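PDB 2DUR: vesicular integral-membrane protein VIP36 from Canis lupus familiaris, which acts as a calcium-dependent lectin of the early secretory pathway, binding high-mannose glycans through its lumenal domain and helping to transport and sort the glycoproteins that carry them. Local coordinates for residues S11-Y16 with S222-Q227; D28-T33 with D92-G97; P127-M132 with A156-R161; R175-T180 with C191-G196. All blocks are in the same frame, centred on the assembly; numbering follows the deposited sequence.

How the interactions relate
All four contacts belong to the L-type lectin domain, a sandwich of two antiparallel sheets. Interactions 1 and 4 reach the sheet holding 175-181 and 217-227; interactions 2 and 3 reach the opposing sheet, whose strand 109-114 carries the calcium ligand D114. Interactions 3 and 4 meet inside the sandwich: V131 CG1 lies 3.7 Å from I192 CD1, and I129 CD1 3.8 Å from T180 CG2. Interactions 1 and 2 touch more lightly, through L12 CD1 and F29 CE2 at 4.3 Å. In interaction 3 the P127 side chain is about 9 Å from the calcium ion and 13 Å from a mannose; interaction 2 takes no part in that site, though its P96 side chain is about 10 Å from a mannose.

Interaction 1: S11-Y16 with S222-Q227; sequences SLIKPY and SMKLFQ
L12 and M223 pair through their backbones in both directions, which makes them a hydrogen-bonded pair of antiparallel type and the single beta bridge of this contact. L12 N donates a hydrogen bond to M223 O at 2.8 Å with an N-H...O angle of 158°, and M223 N donates one to L12 O at 3.0 Å, arriving in the carbonyl plane on a lone pair. Beside this pair of bonds the two side chains touch only at their roots, L12 CB to M223 CB at 4.1 Å. From there both run into the interior, where W27 lies against each of them, with I220 beside L12 and M66 beside M223.

S11 extends the pairing with a side-chain atom in place of a carbonyl. Its OG stands anti to the carbonyl carbon (chi1 -58°), the rotation that brings it to L225 N at 3.1 Å, with the N-H aimed almost straight at the oxygen (174°). The same hydroxyl is also bonded to K7 O, so its donor and acceptor sides are both used. On the other side of the backbone from L12 and M223, I13 CD1 rests 4.2 Å from K224 CG, the two chains crossing at about a right angle.

Beyond I13 the 11-16 segment peels off the strand, and Y16 OH reaches back to I221 O. In the sheet, strand 217-227 lies between strands 40-43 and 64-73. The chemistry implies an N-terminal segment held by the two L12-M223 backbone bonds and the buried S11 hydroxyl, with L12 and M223 packed on W27.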
loop_
_atom_site.group_PDB
_atom_site.type_symbol
_atom_site.label_atom_id
_atom_site.label_comp_id
_atom_site.label_asym_id
_atom_site.label_seq_id
_atom_site.Cartn_x
_atom_site.Cartn_y
_atom_site.Cartn_z
ATOM N N SER A 11 -12.293 2.952 -4.702
ATOM C CA SER A 11 -12.430 2.484 -3.338
ATOM C C SER A 11 -12.938 1.052 -3.301
ATOM O O SER A 11 -13.594 0.608 -4.231
ATOM C CB SER A 11 -13.411 3.376 -2.549
ATOM O OG SER A 11 -12.978 4.740 -2.536
ATOM N N LEU A 12 -12.637 0.374 -2.206
ATOM C CA LEU A 12 -13.058 -0.999 -1.957
ATOM C C LEU A 12 -13.856 -0.929 -0.671
ATOM O O LEU A 12 -13.322 -0.653 0.399
ATOM C CB LEU A 12 -11.828 -1.905 -1.779
ATOM C CG LEU A 12 -12.109 -3.348 -1.316
ATOM C CD1 LEU A 12 -12.395 -4.254 -2.529
ATOM C CD2 LEU A 12 -10.982 -3.902 -0.431
ATOM N N ILE A 13 -15.170 -1.154 -0.762
ATOM C CA ILE A 13 -16.025 -0.978 0.413
ATOM C C ILE A 13 -17.030 -2.129 0.466
ATOM O O ILE A 13 -17.632 -2.454 -0.565
ATOM C CB ILE A 13 -16.791 0.382 0.344
ATOM C CG1 ILE A 13 -15.804 1.559 0.272
ATOM C CG2 ILE A 13 -17.680 0.550 1.552
ATOM C CD1 ILE A 13 -16.451 2.924 0.007
ATOM N N LYS A 14 -17.178 -2.744 1.639
ATOM C CA LYS A 14 -18.120 -3.871 1.777
ATOM C C LYS A 14 -19.530 -3.433 1.357
ATOM O O LYS A 14 -19.918 -2.289 1.627
ATOM C CB LYS A 14 -18.050 -4.608 3.132
ATOM C CG LYS A 14 -18.101 -3.828 4.434
ATOM C CD LYS A 14 -17.858 -4.817 5.597
ATOM C CE LYS A 14 -16.893 -4.288 6.678
ATOM N NZ LYS A 14 -16.325 -5.342 7.632
ATOM N N PRO A 15 -20.281 -4.333 0.670
ATOM C CA PRO A 15 -20.018 -5.767 0.515
ATOM C C PRO A 15 -19.170 -6.119 -0.715
ATOM O O PRO A 15 -19.142 -7.281 -1.168
ATOM C CB PRO A 15 -21.432 -6.344 0.375
ATOM C CG PRO A 15 -22.202 -5.244 -0.355
ATOM C CD PRO A 15 -21.495 -3.925 -0.064
ATOM N N TYR A 16 -18.481 -5.110 -1.238
ATOM C CA TYR A 16 -17.589 -5.235 -2.376
ATOM C C TYR A 16 -18.405 -5.390 -3.641
ATOM O O TYR A 16 -19.013 -6.435 -3.911
ATOM C CB TYR A 16 -16.532 -6.330 -2.153
ATOM C CG TYR A 16 -15.908 -6.204 -0.781
ATOM C CD1 TYR A 16 -16.023 -7.227 0.157
ATOM C CD2 TYR A 16 -15.244 -5.027 -0.396
ATOM C CE1 TYR A 16 -15.480 -7.117 1.420
ATOM C CE2 TYR A 16 -14.692 -4.894 0.874
ATOM C CZ TYR A 16 -14.812 -5.936 1.780
ATOM O OH TYR A 16 -14.283 -5.867 3.042
ATOM N N SER A 222 -11.327 -2.153 4.053
ATOM C CA SER A 222 -11.743 -1.143 3.103
ATOM C C SER A 222 -10.539 -0.342 2.640
ATOM O O SER A 222 -9.522 -0.281 3.347
ATOM C CB SER A 222 -12.781 -0.177 3.729
ATOM O OG SER A 222 -12.205 0.524 4.802
ATOM N N MET A 223 -10.687 0.239 1.463
ATOM C CA MET A 223 -9.771 1.241 0.923
ATOM C C MET A 223 -10.657 2.366 0.424
ATOM O O MET A 223 -11.541 2.148 -0.397
ATOM C CB MET A 223 -8.974 0.630 -0.223
ATOM C CG MET A 223 -8.059 -0.488 0.288
ATOM S SD MET A 223 -7.037 -1.206 -0.997
ATOM C CE MET A 223 -5.931 0.137 -1.408
ATOM N N LYS A 224 -10.451 3.567 0.954
ATOM C CA LYS A 224 -11.323 4.688 0.624
ATOM C C LYS A 224 -10.450 5.801 0.111
ATOM O O LYS A 224 -9.571 6.278 0.840
ATOM C CB LYS A 224 -12.116 5.131 1.859
ATOM C CG LYS A 224 -13.144 4.090 2.304
ATOM C CD LYS A 224 -13.784 4.492 3.635
ATOM C CE LYS A 224 -14.764 3.435 4.128
ATOM N NZ LYS A 224 -15.516 3.949 5.325
ATOM N N LEU A 225 -10.659 6.153 -1.146
ATOM C CA LEU A 225 -9.809 7.135 -1.808
ATOM C C LEU A 225 -10.555 8.450 -1.897
ATOM O O LEU A 225 -11.658 8.503 -2.469
ATOM C CB LEU A 225 -9.418 6.632 -3.200
ATOM C CG LEU A 225 -8.331 7.384 -3.973
ATOM C CD1 LEU A 225 -8.835 8.692 -4.522
ATOM C CD2 LEU A 225 -7.074 7.590 -3.143
ATOM N N PHE A 226 -9.923 9.511 -1.387
ATOM C CA PHE A 226 -10.524 10.852 -1.401
ATOM C C PHE A 226 -9.771 11.785 -2.327
ATOM O O PHE A 226 -8.539 11.790 -2.329
ATOM C CB PHE A 226 -10.524 11.422 0.012
ATOM C CG PHE A 226 -11.330 10.606 0.977
ATOM C CD1 PHE A 226 -10.718 9.654 1.787
ATOM C CD2 PHE A 226 -12.710 10.779 1.065
ATOM C CE1 PHE A 226 -11.462 8.889 2.678
ATOM C CE2 PHE A 226 -13.461 10.009 1.940
ATOM C CZ PHE A 226 -12.842 9.070 2.752
ATOM N N GLN A 227 -10.509 12.550 -3.129
ATOM C CA GLN A 227 -9.918 13.608 -3.912
ATOM C C GLN A 227 -9.674 14.812 -3.000
ATOM O O GLN A 227 -10.563 15.235 -2.261
ATOM C CB GLN A 227 -10.836 14.004 -5.062
ATOM C CG GLN A 227 -10.275 15.100 -5.934
ATOM C CD GLN A 227 -11.210 15.496 -7.063
ATOM O OE1 GLN A 227 -12.368 15.061 -7.118
ATOM N NE2 GLN A 227 -10.711 16.312 -7.976
#

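Interaction 2: D28-T33 with D92-G97; sequences DFQGST and DRLVPG
D28 and R93 form a salt bridge in which one carboxylate oxygen accepts from both terminal nitrogens of the arginine. R93 presents its NH1 and NH2 end-on to D28 OD2, NH2 at 2.7 Å and NH1 at 3.0 Å, and OD2 sits within a few degrees of the guanidinium plane. The carboxylate does not share that plane: the two flat groups are turned 65° apart, NH2 meeting OD2 on its anti side and NH1 nearly along the C-O axis. Both bonds therefore converge on one atom, unlike a flat, two-oxygen grip.

L94 packs beside the bridge. Its CD1 branch lies 3.6 Å from D28 OD2, while CD2 reaches Q30 CB at 3.7 Å, so a single isopropyl group spans two alternate residues of the strand. D28 and Q30 both project toward 92-97 because they are two apart on strand 27-31, the outermost strand of the seven-stranded sheet of this lectin sandwich; F29 between them points the other way. The strand ends in a type II' turn running from Q30 to T33.

Further along, the amide of Q30 crosses P96 at about a right angle, NE2 standing 3.8 Å from P96 CB. The bend at chi2 (-80°) turns this amide onward along the strand direction, toward the turn, with OE1 bonded to S52 OG.

In the second shell, R93 lies against W54 and NH2 has a further, weak bond to N55 O, which probably helps to hold the guanidinium near the W54-N55 end of strand 49-55. That neighbouring strand also holds the backbone of D28 through W54 and of Q30 through S52.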
loop_
_atom_site.group_PDB
_atom_site.type_symbol
_atom_site.label_atom_id
_atom_site.label_comp_id
_atom_site.label_asym_id
_atom_site.label_seq_id
_atom_site.Cartn_x
_atom_site.Cartn_y
_atom_site.Cartn_z
ATOM N N ASP A 28 -10.076 -6.404 -9.325
ATOM C CA ASP A 28 -9.732 -7.784 -9.673
ATOM C C ASP A 28 -9.105 -8.423 -8.434
ATOM O O ASP A 28 -8.292 -7.795 -7.745
ATOM C CB ASP A 28 -8.729 -7.827 -10.817
ATOM C CG ASP A 28 -9.330 -7.416 -12.148
ATOM O OD1 ASP A 28 -10.342 -8.008 -12.531
ATOM O OD2 ASP A 28 -8.780 -6.534 -12.819
ATOM N N PHE A 29 -9.489 -9.663 -8.155
ATOM C CA PHE A 29 -9.026 -10.400 -6.987
ATOM C C PHE A 29 -8.106 -11.509 -7.495
ATOM O O PHE A 29 -8.519 -12.338 -8.294
ATOM C CB PHE A 29 -10.233 -10.949 -6.209
ATOM C CG PHE A 29 -11.186 -9.860 -5.780
ATOM C CD1 PHE A 29 -12.256 -9.502 -6.591
ATOM C CD2 PHE A 29 -10.950 -9.153 -4.607
ATOM C CE1 PHE A 29 -13.110 -8.464 -6.210
ATOM C CE2 PHE A 29 -11.795 -8.125 -4.210
ATOM C CZ PHE A 29 -12.875 -7.783 -5.034
ATOM N N GLN A 30 -6.842 -11.477 -7.068
ATOM C CA GLN A 30 -5.789 -12.294 -7.716
ATOM C C GLN A 30 -5.035 -13.132 -6.692
ATOM O O GLN A 30 -4.929 -12.783 -5.514
ATOM C CB GLN A 30 -4.798 -11.391 -8.501
ATOM C CG GLN A 30 -3.702 -12.155 -9.273
ATOM C CD GLN A 30 -2.552 -12.599 -8.374
ATOM O OE1 GLN A 30 -2.283 -11.976 -7.348
ATOM N NE2 GLN A 30 -1.866 -13.679 -8.765
ATOM N N GLY A 31 -4.504 -14.276 -7.136
ATOM C CA GLY A 31 -3.682 -15.076 -6.216
ATOM C C GLY A 31 -4.493 -15.682 -5.072
ATOM O O GLY A 31 -5.675 -15.989 -5.228
ATOM N N SER A 32 -3.852 -15.827 -3.924
ATOM C CA SER A 32 -4.479 -16.443 -2.754
ATOM C C SER A 32 -5.673 -15.666 -2.199
ATOM O O SER A 32 -6.400 -16.205 -1.370
ATOM C CB SER A 32 -3.466 -16.699 -1.629
ATOM O OG SER A 32 -2.788 -15.485 -1.263
ATOM N N THR A 33 -5.882 -14.441 -2.686
ATOM C CA THR A 33 -6.982 -13.593 -2.185
ATOM C C THR A 33 -8.338 -14.313 -2.171
ATOM O O THR A 33 -8.733 -14.916 -3.162
ATOM C CB THR A 33 -7.091 -12.342 -3.035
ATOM O OG1 THR A 33 -5.854 -11.631 -2.902
ATOM C CG2 THR A 33 -8.242 -11.452 -2.549
ATOM N N ASP A 92 1.762 -0.839 -13.637
ATOM C CA ASP A 92 1.267 -2.164 -13.976
ATOM C C ASP A 92 0.393 -2.682 -12.846
ATOM O O ASP A 92 0.487 -2.226 -11.690
ATOM C CB ASP A 92 2.443 -3.115 -14.246
ATOM C CG ASP A 92 3.282 -2.689 -15.455
ATOM O OD1 ASP A 92 2.780 -1.920 -16.305
ATOM O OD2 ASP A 92 4.449 -3.092 -15.551
ATOM N N ARG A 93 -0.482 -3.618 -13.189
ATOM C CA ARG A 93 -1.368 -4.228 -12.229
ATOM C C ARG A 93 -1.376 -5.731 -12.491
ATOM O O ARG A 93 -0.966 -6.184 -13.570
ATOM C CB ARG A 93 -2.783 -3.677 -12.414
ATOM C CG ARG A 93 -3.331 -3.911 -13.793
ATOM C CD ARG A 93 -4.536 -3.031 -14.134
ATOM N NE ARG A 93 -5.626 -3.149 -13.167
ATOM C CZ ARG A 93 -6.518 -4.139 -13.173
ATOM N NH1 ARG A 93 -6.436 -5.093 -14.096
ATOM N NH2 ARG A 93 -7.476 -4.189 -12.265
ATOM N N LEU A 94 -1.824 -6.465 -11.486
ATOM C CA LEU A 94 -2.114 -7.913 -11.539
ATOM C C LEU A 94 -0.922 -8.876 -11.558
ATOM O O LEU A 94 -1.130 -10.100 -11.437
ATOM C CB LEU A 94 -3.152 -8.239 -12.634
ATOM C CG LEU A 94 -4.624 -7.952 -12.274
ATOM C CD1 LEU A 94 -5.516 -7.957 -13.515
ATOM C CD2 LEU A 94 -5.157 -8.920 -11.203
ATOM N N VAL A 95 0.302 -8.350 -11.652
ATOM C CA VAL A 95 1.476 -9.217 -11.866
ATOM C C VAL A 95 1.992 -9.661 -10.517
ATOM O O VAL A 95 2.417 -8.816 -9.706
ATOM C CB VAL A 95 2.614 -8.538 -12.695
ATOM C CG1 VAL A 95 3.661 -9.580 -13.104
ATOM C CG2 VAL A 95 2.070 -7.799 -13.921
ATOM N N PRO A 96 1.946 -10.974 -10.244
ATOM C CA PRO A 96 2.431 -11.472 -8.969
ATOM C C PRO A 96 3.964 -11.483 -8.950
ATOM O O PRO A 96 4.607 -11.366 -10.005
ATOM C CB PRO A 96 1.873 -12.902 -8.908
ATOM C CG PRO A 96 1.715 -13.294 -10.302
ATOM C CD PRO A 96 1.447 -12.071 -11.115
ATOM N N GLY A 97 4.527 -11.579 -7.757
ATOM C CA GLY A 97 5.972 -11.563 -7.606
ATOM C C GLY A 97 6.388 -11.626 -6.152
ATOM O O GLY A 97 5.560 -11.887 -5.267
#

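Interaction 3: P127-M132 with A156-R161; sequences PYISVM and ADFRNR
P127 is the main bump of this contact, and the hollow it fills is formed by the A156 carbonyl and the F158 ring. A156 O lies over one face of the pyrrolidine, 3.3 Å from CB, and the rim of F158 meets the CB corner, CE1 to CB 3.5 Å, while P127 CG stands 4.3 Å above one face of the phenyl ring, offset toward the rim. It is thus a shoulder of the proline, not its flat side centred on the ring, that leans on the aromatic group. F158 CG takes the torsion between backbone N and carbonyl carbon (chi1 59°), the rotation that puts one ring face toward P127 CG.

A second, smaller fit lies two residues further on, inside strand 128-135. I129 CD1 butts against the methyl of A156, CD1 to CB 3.5 Å, and its CG1 approaches F158 CE1 obliquely at 4.0 Å. The backbones are tied beside this fit by A156 N to P127 O, 2.9 Å, the donor tilted 35° from the carbonyl plane; P127 O is also bonded by T155 OG1.

F158 also touches L113 and T115, and V72 of the other sheet. Segment 156-161 leaves strand 152-155 of one sheet and leads to strand 165-172 of the other. The arrangement is a crossover loop of the L-type lectin sandwich, packed on P127, whose side chain is about 6 Å from that of the calcium ligand D114.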
loop_
_atom_site.group_PDB
_atom_site.type_symbol
_atom_site.label_atom_id
_atom_site.label_comp_id
_atom_site.label_asym_id
_atom_site.label_seq_id
_atom_site.Cartn_x
_atom_site.Cartn_y
_atom_site.Cartn_z
ATOM N N PRO A 127 7.209 -4.367 13.589
ATOM C CA PRO A 127 7.000 -4.131 12.154
ATOM C C PRO A 127 7.454 -2.752 11.681
ATOM O O PRO A 127 7.514 -1.801 12.466
ATOM C CB PRO A 127 5.493 -4.258 11.982
ATOM C CG PRO A 127 5.069 -5.123 13.163
ATOM C CD PRO A 127 5.929 -4.627 14.271
ATOM N N TYR A 128 7.766 -2.649 10.396
ATOM C CA TYR A 128 8.369 -1.422 9.875
ATOM C C TYR A 128 7.632 -1.042 8.590
ATOM O O TYR A 128 7.503 -1.864 7.661
ATOM C CB TYR A 128 9.894 -1.628 9.631
ATOM C CG TYR A 128 10.637 -0.336 9.389
ATOM C CD1 TYR A 128 11.098 0.441 10.453
ATOM C CD2 TYR A 128 10.853 0.134 8.087
ATOM C CE1 TYR A 128 11.763 1.628 10.223
ATOM C CE2 TYR A 128 11.514 1.337 7.855
ATOM C CZ TYR A 128 11.966 2.075 8.928
ATOM O OH TYR A 128 12.618 3.273 8.722
ATOM N N ILE A 129 7.147 0.192 8.555
ATOM C CA ILE A 129 6.413 0.700 7.407
ATOM C C ILE A 129 7.361 1.610 6.648
ATOM O O ILE A 129 7.945 2.518 7.219
ATOM C CB ILE A 129 5.172 1.553 7.842
ATOM C CG1 ILE A 129 4.170 0.661 8.595
ATOM C CG2 ILE A 129 4.506 2.224 6.638
ATOM C CD1 ILE A 129 2.939 1.432 9.093
ATOM N N SER A 130 7.509 1.382 5.352
ATOM C CA SER A 130 8.429 2.217 4.568
ATOM C C SER A 130 7.852 2.518 3.197
ATOM O O SER A 130 6.876 1.910 2.783
ATOM C CB SER A 130 9.812 1.558 4.470
ATOM O OG SER A 130 9.754 0.339 3.743
ATOM N N VAL A 131 8.420 3.509 2.513
ATOM C CA VAL A 131 7.990 3.806 1.155
ATOM C C VAL A 131 9.173 3.610 0.186
ATOM O O VAL A 131 10.325 3.791 0.567
ATOM C CB VAL A 131 7.417 5.228 1.016
ATOM C CG1 VAL A 131 6.041 5.303 1.696
ATOM C CG2 VAL A 131 8.400 6.286 1.596
ATOM N N MET A 132 8.843 3.294 -1.053
ATOM C CA MET A 132 9.822 3.094 -2.120
ATOM C C MET A 132 9.233 3.668 -3.398
ATOM O O MET A 132 8.056 3.467 -3.677
ATOM C CB MET A 132 10.133 1.592 -2.265
ATOM C CG MET A 132 11.072 1.278 -3.440
ATOM S SD MET A 132 11.444 -0.490 -3.334
ATOM C CE MET A 132 12.409 -0.665 -4.840
ATOM N N ALA A 156 6.114 0.561 13.493
ATOM C CA ALA A 156 4.663 0.661 13.751
ATOM C C ALA A 156 4.098 -0.644 14.302
ATOM O O ALA A 156 4.310 -1.709 13.727
ATOM C CB ALA A 156 3.898 1.079 12.479
ATOM N N ASP A 157 3.383 -0.563 15.427
ATOM C CA ASP A 157 2.900 -1.765 16.111
ATOM C C ASP A 157 1.485 -2.052 15.642
ATOM O O ASP A 157 0.502 -1.626 16.275
ATOM C CB ASP A 157 2.963 -1.535 17.637
ATOM C CG ASP A 157 2.519 -2.749 18.447
ATOM O OD1 ASP A 157 2.307 -3.837 17.868
ATOM O OD2 ASP A 157 2.389 -2.603 19.687
ATOM N N PHE A 158 1.358 -2.724 14.497
ATOM C CA PHE A 158 0.034 -2.915 13.913
ATOM C C PHE A 158 -0.504 -4.342 13.948
ATOM O O PHE A 158 -1.635 -4.574 13.531
ATOM C CB PHE A 158 -0.058 -2.339 12.495
ATOM C CG PHE A 158 0.925 -2.934 11.525
ATOM C CD1 PHE A 158 2.027 -2.206 11.120
ATOM C CD2 PHE A 158 0.713 -4.209 10.982
ATOM C CE1 PHE A 158 2.953 -2.747 10.192
ATOM C CE2 PHE A 158 1.618 -4.749 10.059
ATOM C CZ PHE A 158 2.723 -4.030 9.667
ATOM N N ARG A 159 0.283 -5.288 14.447
ATOM C CA ARG A 159 -0.116 -6.684 14.391
ATOM C C ARG A 159 -0.887 -7.122 15.629
ATOM O O ARG A 159 -0.510 -6.773 16.757
ATOM C CB ARG A 159 1.117 -7.558 14.213
ATOM C CG ARG A 159 0.795 -8.897 13.729
ATOM C CD ARG A 159 2.063 -9.623 13.305
ATOM N NE ARG A 159 1.771 -11.037 13.358
ATOM C CZ ARG A 159 1.730 -11.762 14.466
ATOM N NH1 ARG A 159 2.000 -11.208 15.650
ATOM N NH2 ARG A 159 1.421 -13.039 14.390
ATOM N N ASN A 160 -1.956 -7.880 15.410
ATOM C CA ASN A 160 -2.663 -8.552 16.508
ATOM C C ASN A 160 -3.196 -7.552 17.525
ATOM O O ASN A 160 -3.121 -7.808 18.739
ATOM C CB ASN A 160 -1.745 -9.564 17.217
ATOM C CG ASN A 160 -1.710 -10.930 16.520
ATOM O OD1 ASN A 160 -2.510 -11.210 15.634
ATOM N ND2 ASN A 160 -0.787 -11.784 16.937
ATOM N N ARG A 161 -3.721 -6.433 17.038
ATOM C CA ARG A 161 -4.326 -5.435 17.923
ATOM C C ARG A 161 -5.787 -5.767 18.257
ATOM O O ARG A 161 -6.490 -6.377 17.461
ATOM C CB ARG A 161 -4.219 -4.035 17.303
ATOM C CG ARG A 161 -2.796 -3.624 16.887
ATOM C CD ARG A 161 -1.781 -3.701 18.032
ATOM N NE ARG A 161 -2.185 -2.857 19.168
ATOM C CZ ARG A 161 -1.752 -1.611 19.395
ATOM N NH1 ARG A 161 -0.865 -1.017 18.590
ATOM N NH2 ARG A 161 -2.203 -0.943 20.455
#

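Interaction 4: R175-T180 with C191-G196; sequences RLTVMT and CIDITG
R175 and D193 make a side-on, two-bond salt bridge: NE to OD1 and NH2 to OD2, both 2.8 Å, each oxygen using its syn lone pair. The guanidinium and carboxylate planes are only 18° apart, and the NE bond is nearly straight at 175°. The arginine chain is extended from CG to NE, which carries the group obliquely across to D193 on the neighbouring strand. T177 OG1 donates to the same OD1 at 2.8 Å, but from above the carboxylate plane, so that oxygen is gripped twice from different directions.

The two strands are joined by an antiparallel ladder. L176 with I194 and V178 with I192 are hydrogen-bonded pairs; T177 with D193, between them, is non-hydrogen-bonded. At the far end V178 O accepts from both I192 N, 3.0 Å, and C191 N, 2.9 Å, a classic beta bulge. On the face opposite D193, V178 CG2 lies 3.9 Å from I192 CD1, the side chains pointing the same way.

The bulge residue C191 is tied to C154 by a disulfide, linking this hairpin to strand 152-155 of the other sheet. Strand 165-172 flanks 175-181 on its other edge, and strand 128-135 lies across the L176, V178 and I192 face.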
loop_
_atom_site.group_PDB
_atom_site.type_symbol
_atom_site.label_atom_id
_atom_site.label_comp_id
_atom_site.label_asym_id
_atom_site.label_seq_id
_atom_site.Cartn_x
_atom_site.Cartn_y
_atom_site.Cartn_z
ATOM N N ARG A 175 4.363 16.136 -2.013
ATOM C CA ARG A 175 4.460 15.747 -0.630
ATOM C C ARG A 175 3.754 14.414 -0.438
ATOM O O ARG A 175 2.584 14.268 -0.781
ATOM C CB ARG A 175 3.858 16.830 0.299
ATOM C CG ARG A 175 4.032 16.559 1.774
ATOM C CD ARG A 175 3.278 17.638 2.559
ATOM N NE ARG A 175 3.359 17.402 4.002
ATOM C CZ ARG A 175 2.821 18.233 4.918
ATOM N NH1 ARG A 175 2.158 19.326 4.528
ATOM N NH2 ARG A 175 2.921 17.958 6.209
ATOM N N LEU A 176 4.492 13.467 0.124
ATOM C CA LEU A 176 3.979 12.123 0.400
ATOM C C LEU A 176 3.958 11.938 1.906
ATOM O O LEU A 176 4.993 11.999 2.569
ATOM C CB LEU A 176 4.900 11.076 -0.256
ATOM C CG LEU A 176 4.503 9.611 0.013
ATOM C CD1 LEU A 176 3.130 9.287 -0.549
ATOM C CD2 LEU A 176 5.568 8.648 -0.535
ATOM N N THR A 177 2.770 11.710 2.455
ATOM C CA THR A 177 2.627 11.571 3.905
ATOM C C THR A 177 1.961 10.233 4.196
ATOM O O THR A 177 0.950 9.880 3.585
ATOM C CB THR A 177 1.766 12.734 4.516
ATOM O OG1 THR A 177 2.240 14.000 4.034
ATOM C CG2 THR A 177 1.806 12.698 6.015
ATOM N N VAL A 178 2.541 9.494 5.125
ATOM C CA VAL A 178 1.922 8.255 5.599
ATOM C C VAL A 178 1.679 8.409 7.088
ATOM O O VAL A 178 2.602 8.760 7.830
ATOM C CB VAL A 178 2.852 7.030 5.345
ATOM C CG1 VAL A 178 2.174 5.747 5.806
ATOM C CG2 VAL A 178 3.229 6.953 3.865
ATOM N N MET A 179 0.435 8.170 7.516
ATOM C CA MET A 179 0.050 8.271 8.927
ATOM C C MET A 179 -0.616 6.974 9.371
ATOM O O MET A 179 -1.131 6.235 8.547
ATOM C CB MET A 179 -0.900 9.451 9.123
ATOM C CG MET A 179 -0.331 10.736 8.568
ATOM S SD MET A 179 -1.440 12.151 8.699
ATOM C CE MET A 179 -2.693 11.722 7.487
ATOM N N THR A 180 -0.618 6.716 10.673
ATOM C CA THR A 180 -1.217 5.486 11.179
ATOM C C THR A 180 -2.279 5.827 12.228
ATOM O O THR A 180 -2.231 6.898 12.864
ATOM C CB THR A 180 -0.166 4.570 11.815
ATOM O OG1 THR A 180 0.448 5.229 12.918
ATOM C CG2 THR A 180 0.950 4.200 10.804
ATOM N N CYS A 191 4.020 8.989 10.373
ATOM C CA CYS A 191 4.963 7.905 10.159
ATOM C C CYS A 191 6.055 8.407 9.202
ATOM O O CYS A 191 7.239 8.421 9.542
ATOM C CB CYS A 191 4.239 6.666 9.627
ATOM S SG CYS A 191 5.346 5.313 9.177
ATOM N N ILE A 192 5.610 8.873 8.044
ATOM C CA ILE A 192 6.480 9.369 6.984
ATOM C C ILE A 192 5.912 10.704 6.510
ATOM O O ILE A 192 4.689 10.861 6.369
ATOM C CB ILE A 192 6.484 8.374 5.801
ATOM C CG1 ILE A 192 7.111 7.047 6.226
ATOM C CG2 ILE A 192 7.141 9.009 4.545
ATOM C CD1 ILE A 192 6.642 5.878 5.306
ATOM N N ASP A 193 6.791 11.677 6.281
ATOM C CA ASP A 193 6.366 12.924 5.665
ATOM C C ASP A 193 7.554 13.478 4.891
ATOM O O ASP A 193 8.508 14.019 5.468
ATOM C CB ASP A 193 5.885 13.921 6.735
ATOM C CG ASP A 193 5.022 15.048 6.186
ATOM O OD1 ASP A 193 4.600 15.061 5.012
ATOM O OD2 ASP A 193 4.720 15.943 7.021
ATOM N N ILE A 194 7.488 13.311 3.581
ATOM C CA ILE A 194 8.603 13.694 2.710
ATOM C C ILE A 194 8.109 14.482 1.512
ATOM O O ILE A 194 6.927 14.437 1.169
ATOM C CB ILE A 194 9.405 12.461 2.219
ATOM C CG1 ILE A 194 8.521 11.522 1.410
ATOM C CG2 ILE A 194 10.040 11.719 3.420
ATOM C CD1 ILE A 194 9.264 10.337 0.778
ATOM N N THR A 195 9.030 15.201 0.862
ATOM C CA THR A 195 8.658 16.015 -0.280
ATOM C C THR A 195 9.595 15.671 -1.447
ATOM O O THR A 195 10.552 14.920 -1.276
ATOM C CB THR A 195 8.769 17.528 0.039
ATOM O OG1 THR A 195 10.086 17.806 0.534
ATOM C CG2 THR A 195 7.702 17.920 1.096
ATOM N N GLY A 196 9.279 16.231 -2.605
ATOM C CA GLY A 196 10.084 16.033 -3.816
ATOM C C GLY A 196 9.764 14.732 -4.503
ATOM O O GLY A 196 10.540 14.267 -5.333
#